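Local coordinates for cell wall surface anchor family protein (Streptococcus agalactiae serogroup V, PDB 3TW0), which forms the adhesive tip pilin of group B streptococcal pili and probably mediates attachment to host cells through its magnesium-binding von Willebrand factor A domain, at residues G174-P186 and D213-D227. The protein carries 2 engineered substitutions. Numbering follows the deposited sequence.
With ACT (acetate ion), chain F.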
# COMPACT_ATOMS: atom_id res chain seq x y z
N GLY A 174 -7.29 2.58 -6.17
CA GLY A 174 -6.76 3.89 -5.78
C GLY A 174 -6.74 4.26 -4.31
O GLY A 174 -6.68 5.45 -3.97
N VAL A 175 -6.77 3.27 -3.41
CA VAL A 175 -6.79 3.60 -1.98
C VAL A 175 -5.67 2.93 -1.21
O VAL A 175 -5.85 1.79 -0.72
CB VAL A 175 -8.17 3.29 -1.30
CG1 VAL A 175 -8.18 3.78 0.15
CG2 VAL A 175 -9.34 3.90 -2.11
N PRO A 176 -4.51 3.59 -1.12
CA PRO A 176 -3.41 2.97 -0.38
C PRO A 176 -3.65 3.07 1.10
O PRO A 176 -4.18 4.08 1.59
CB PRO A 176 -2.20 3.80 -0.80
CG PRO A 176 -2.78 5.20 -1.02
CD PRO A 176 -4.13 4.93 -1.64
N THR A 177 -3.25 2.03 1.83
CA THR A 177 -3.57 1.90 3.24
C THR A 177 -2.34 1.44 4.03
O THR A 177 -2.45 0.99 5.16
CB THR A 177 -4.68 0.85 3.45
OG1 THR A 177 -4.24 -0.39 2.90
CG2 THR A 177 -5.98 1.25 2.77
N MET A 178 -1.18 1.53 3.40
CA MET A 178 0.09 1.20 4.03
C MET A 178 1.09 2.09 3.33
O MET A 178 0.86 2.40 2.16
CB MET A 178 0.44 -0.25 3.75
CG MET A 178 1.57 -0.78 4.60
SD MET A 178 1.68 -2.61 4.49
CE MET A 178 0.45 -3.11 5.73
N SER A 179 2.18 2.45 4.01
CA SER A 179 3.20 3.31 3.43
C SER A 179 4.49 3.23 4.20
O SER A 179 4.48 2.87 5.39
CB SER A 179 2.71 4.78 3.39
OG SER A 179 2.60 5.27 4.72
N TYR A 180 5.61 3.56 3.56
CA TYR A 180 6.83 3.77 4.35
C TYR A 180 6.84 5.09 5.14
O TYR A 180 6.30 6.10 4.67
CB TYR A 180 8.10 3.58 3.49
CG TYR A 180 8.36 2.14 3.10
CD1 TYR A 180 8.66 1.19 4.08
CD2 TYR A 180 8.33 1.73 1.77
CE1 TYR A 180 8.89 -0.16 3.74
CE2 TYR A 180 8.58 0.38 1.42
CZ TYR A 180 8.86 -0.55 2.42
OH TYR A 180 9.11 -1.88 2.10
N ALA A 181 7.43 5.08 6.35
CA ALA A 181 7.58 6.27 7.17
C ALA A 181 8.57 7.30 6.61
O ALA A 181 9.69 6.94 6.21
CB ALA A 181 8.06 5.90 8.58
N ILE A 182 8.19 8.58 6.72
CA ILE A 182 9.09 9.71 6.47
C ILE A 182 10.01 9.85 7.69
O ILE A 182 9.54 9.83 8.84
CB ILE A 182 8.30 11.00 6.21
CG1 ILE A 182 7.52 10.87 4.90
CG2 ILE A 182 9.24 12.22 6.17
CD1 ILE A 182 6.39 11.94 4.67
N ASN A 183 11.32 9.92 7.46
CA ASN A 183 12.29 9.90 8.58
C ASN A 183 12.47 11.22 9.31
O ASN A 183 13.56 11.77 9.33
CB ASN A 183 13.66 9.36 8.12
CG ASN A 183 14.52 8.84 9.28
OD1 ASN A 183 14.05 8.66 10.42
ND2 ASN A 183 15.78 8.58 8.99
N PHE A 184 11.41 11.70 9.96
CA PHE A 184 11.52 12.84 10.86
C PHE A 184 12.47 12.59 12.05
O PHE A 184 12.63 11.44 12.55
CB PHE A 184 10.14 13.22 11.39
CG PHE A 184 9.20 13.76 10.35
CD1 PHE A 184 9.31 15.07 9.89
CD2 PHE A 184 8.18 12.95 9.83
CE1 PHE A 184 8.42 15.58 8.92
CE2 PHE A 184 7.29 13.45 8.89
CZ PHE A 184 7.42 14.78 8.42
N ASN A 185 13.10 13.66 12.51
CA ASN A 185 14.06 13.55 13.58
C ASN A 185 13.51 14.19 14.85
O ASN A 185 13.38 15.42 14.93
CB ASN A 185 15.41 14.14 13.16
CG ASN A 185 16.49 13.96 14.23
OD1 ASN A 185 16.18 13.70 15.40
ND2 ASN A 185 17.74 14.14 13.83
N PRO A 186 13.13 13.37 15.85
CA PRO A 186 12.44 13.90 17.00
C PRO A 186 13.41 14.55 17.99
O PRO A 186 12.97 15.13 18.98
CB PRO A 186 11.82 12.65 17.63
CG PRO A 186 12.70 11.57 17.30
CD PRO A 186 13.29 11.90 15.94
N ASP A 213 15.30 9.60 2.79
CA ASP A 213 14.62 10.23 3.91
C ASP A 213 13.32 9.50 4.26
O ASP A 213 12.48 10.05 4.97
CB ASP A 213 14.31 11.70 3.62
CG ASP A 213 15.56 12.53 3.49
OD1 ASP A 213 16.40 12.51 4.42
OD2 ASP A 213 15.71 13.19 2.45
N PHE A 214 13.17 8.29 3.73
CA PHE A 214 12.17 7.33 4.24
C PHE A 214 12.90 6.25 5.07
O PHE A 214 14.10 5.98 4.86
CB PHE A 214 11.39 6.64 3.10
CG PHE A 214 10.30 7.51 2.47
CD1 PHE A 214 8.97 7.41 2.90
CD2 PHE A 214 10.61 8.38 1.43
CE1 PHE A 214 7.94 8.19 2.32
CE2 PHE A 214 9.61 9.16 0.81
CZ PHE A 214 8.26 9.08 1.26
N ILE A 215 12.18 5.68 6.04
CA ILE A 215 12.69 4.56 6.84
C ILE A 215 12.42 3.30 6.09
O ILE A 215 11.30 2.82 6.00
CB ILE A 215 12.04 4.51 8.26
CG1 ILE A 215 12.16 5.89 8.92
CG2 ILE A 215 12.72 3.42 9.13
CD1 ILE A 215 11.73 5.94 10.42
N ILE A 216 13.48 2.75 5.54
CA ILE A 216 13.37 1.63 4.63
C ILE A 216 14.22 0.45 5.11
O ILE A 216 14.00 -0.68 4.69
CB ILE A 216 13.89 2.06 3.22
CG1 ILE A 216 13.01 3.19 2.66
CG2 ILE A 216 13.99 0.90 2.28
CD1 ILE A 216 11.71 2.79 2.25
N ASN A 217 15.21 0.75 5.93
CA ASN A 217 16.22 -0.24 6.36
C ASN A 217 15.72 -1.03 7.59
O ASN A 217 16.18 -0.82 8.71
CB ASN A 217 17.57 0.46 6.63
CG ASN A 217 18.75 -0.53 6.73
OD1 ASN A 217 18.80 -1.56 6.02
ND2 ASN A 217 19.71 -0.22 7.60
N GLY A 218 14.75 -1.91 7.36
CA GLY A 218 14.24 -2.81 8.41
C GLY A 218 13.19 -3.70 7.80
O GLY A 218 12.69 -3.41 6.72
N ASP A 219 12.86 -4.82 8.44
CA ASP A 219 11.73 -5.63 7.93
C ASP A 219 10.46 -4.82 8.02
O ASP A 219 10.22 -4.16 9.04
CB ASP A 219 11.52 -6.91 8.74
CG ASP A 219 12.78 -7.76 8.85
OD1 ASP A 219 13.47 -7.99 7.83
OD2 ASP A 219 13.08 -8.20 9.96
N ASP A 220 9.64 -4.88 6.96
CA ASP A 220 8.42 -4.13 6.86
C ASP A 220 7.61 -4.13 8.16
O ASP A 220 7.21 -3.06 8.65
CB ASP A 220 7.52 -4.70 5.73
CG ASP A 220 7.92 -4.20 4.34
OD1 ASP A 220 8.96 -3.56 4.22
OD2 ASP A 220 7.20 -4.51 3.37
N TYR A 221 7.39 -5.33 8.73
CA TYR A 221 6.43 -5.48 9.84
C TYR A 221 6.86 -4.69 11.04
O TYR A 221 6.05 -4.38 11.91
CB TYR A 221 6.17 -6.95 10.21
CG TYR A 221 7.24 -7.60 11.06
CD1 TYR A 221 7.10 -7.72 12.45
CD2 TYR A 221 8.37 -8.13 10.47
CE1 TYR A 221 8.09 -8.36 13.24
CE2 TYR A 221 9.37 -8.76 11.24
CZ TYR A 221 9.22 -8.87 12.61
OH TYR A 221 10.23 -9.50 13.30
N GLN A 222 8.13 -4.29 11.08
CA GLN A 222 8.51 -3.43 12.21
C GLN A 222 8.69 -1.96 11.90
O GLN A 222 8.92 -1.19 12.83
CB GLN A 222 9.78 -3.93 12.88
CG GLN A 222 9.53 -4.71 14.19
CD GLN A 222 10.46 -5.83 14.23
OE1 GLN A 222 11.18 -6.07 13.23
NE2 GLN A 222 10.48 -6.55 15.33
N ILE A 223 8.60 -1.56 10.64
CA ILE A 223 8.86 -0.13 10.30
C ILE A 223 7.73 0.59 9.52
O ILE A 223 7.73 1.81 9.39
CB ILE A 223 10.21 0.05 9.49
CG1 ILE A 223 10.13 -0.66 8.13
CG2 ILE A 223 11.44 -0.39 10.30
CD1 ILE A 223 11.24 -0.18 7.11
N VAL A 224 6.82 -0.17 8.96
CA VAL A 224 5.82 0.38 8.07
C VAL A 224 4.70 1.13 8.79
O VAL A 224 4.42 0.86 9.97
CB VAL A 224 5.24 -0.79 7.29
CG1 VAL A 224 3.78 -0.64 7.07
CG2 VAL A 224 6.04 -1.04 6.00
N LYS A 225 4.05 2.07 8.10
CA LYS A 225 2.85 2.74 8.65
C LYS A 225 1.60 2.10 8.08
O LYS A 225 1.57 1.70 6.91
CB LYS A 225 2.83 4.26 8.33
CG LYS A 225 3.99 5.07 8.94
CD LYS A 225 4.06 4.99 10.44
CE LYS A 225 5.25 5.75 11.01
NZ LYS A 225 5.05 6.25 12.44
N GLY A 226 0.55 2.03 8.89
CA GLY A 226 -0.69 1.40 8.43
C GLY A 226 -0.62 -0.12 8.44
O GLY A 226 0.45 -0.70 8.46
N ASP A 227 -1.80 -0.74 8.46
CA ASP A 227 -1.96 -2.19 8.41
C ASP A 227 -3.11 -2.61 7.49
O ASP A 227 -3.63 -3.72 7.64
CB ASP A 227 -2.21 -2.76 9.82
CG ASP A 227 -3.49 -2.20 10.49
OD1 ASP A 227 -4.22 -1.40 9.88
OD2 ASP A 227 -3.75 -2.59 11.64
C ACT F . -7.01 -2.99 1.63
O ACT F . -7.39 -3.10 0.45
OXT ACT F . -6.11 -2.14 1.80
CH3 ACT F . -7.58 -3.83 2.76
O HOH W 1 -4.14 1.15 7.53
O HOH W 2 8.87 2.81 7.00
O HOH W 3 15.70 7.41 6.37
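Tyr180 reaches into the loop formed by 213-227, where the CD1 methyl of Ile216 lies over one ring face, 3.7 Å from the ring centroid, as a CH-pi contact. Val224 CG2 approaches ring atom CE1 of Tyr180 to 3.7 Å, and the hydroxyl donates to the syn side of the Asp220 carboxylate, OH to OD1 2.7 Å, with the two planes turned 69° apart. Packing is tightest at the other methyl of Val224: with CG anti to the backbone N (chi1 -167°), Met178 sets CG 3.3 Å from Val224 CG1, closer than usual van der Waals contact. The loop 174-186 follows strand 165-172 of the parallel vWFA sheet and pairs at two separate points with 213-227. Ser179 and Lys225 form an antiparallel hydrogen-bonded pair, while Ile215 N binds Ala181 O and Asn183 N binds Asp213 O. Between them one water accepts from Ala181 N and donates to the carbonyls of Ile215 and Ile223. Near the magnesium site, Thr177 OG1 donates to an acetate ion, probably from the crystallisation liquor, OG1 to OXT 2.8 Å. Toward solvent the fit is looser: exposed Asn183 merely lays OD1 across Ile215, 3.6 Å from CD1, and its ND2 makes a weak bond to a water held by Phe214 O.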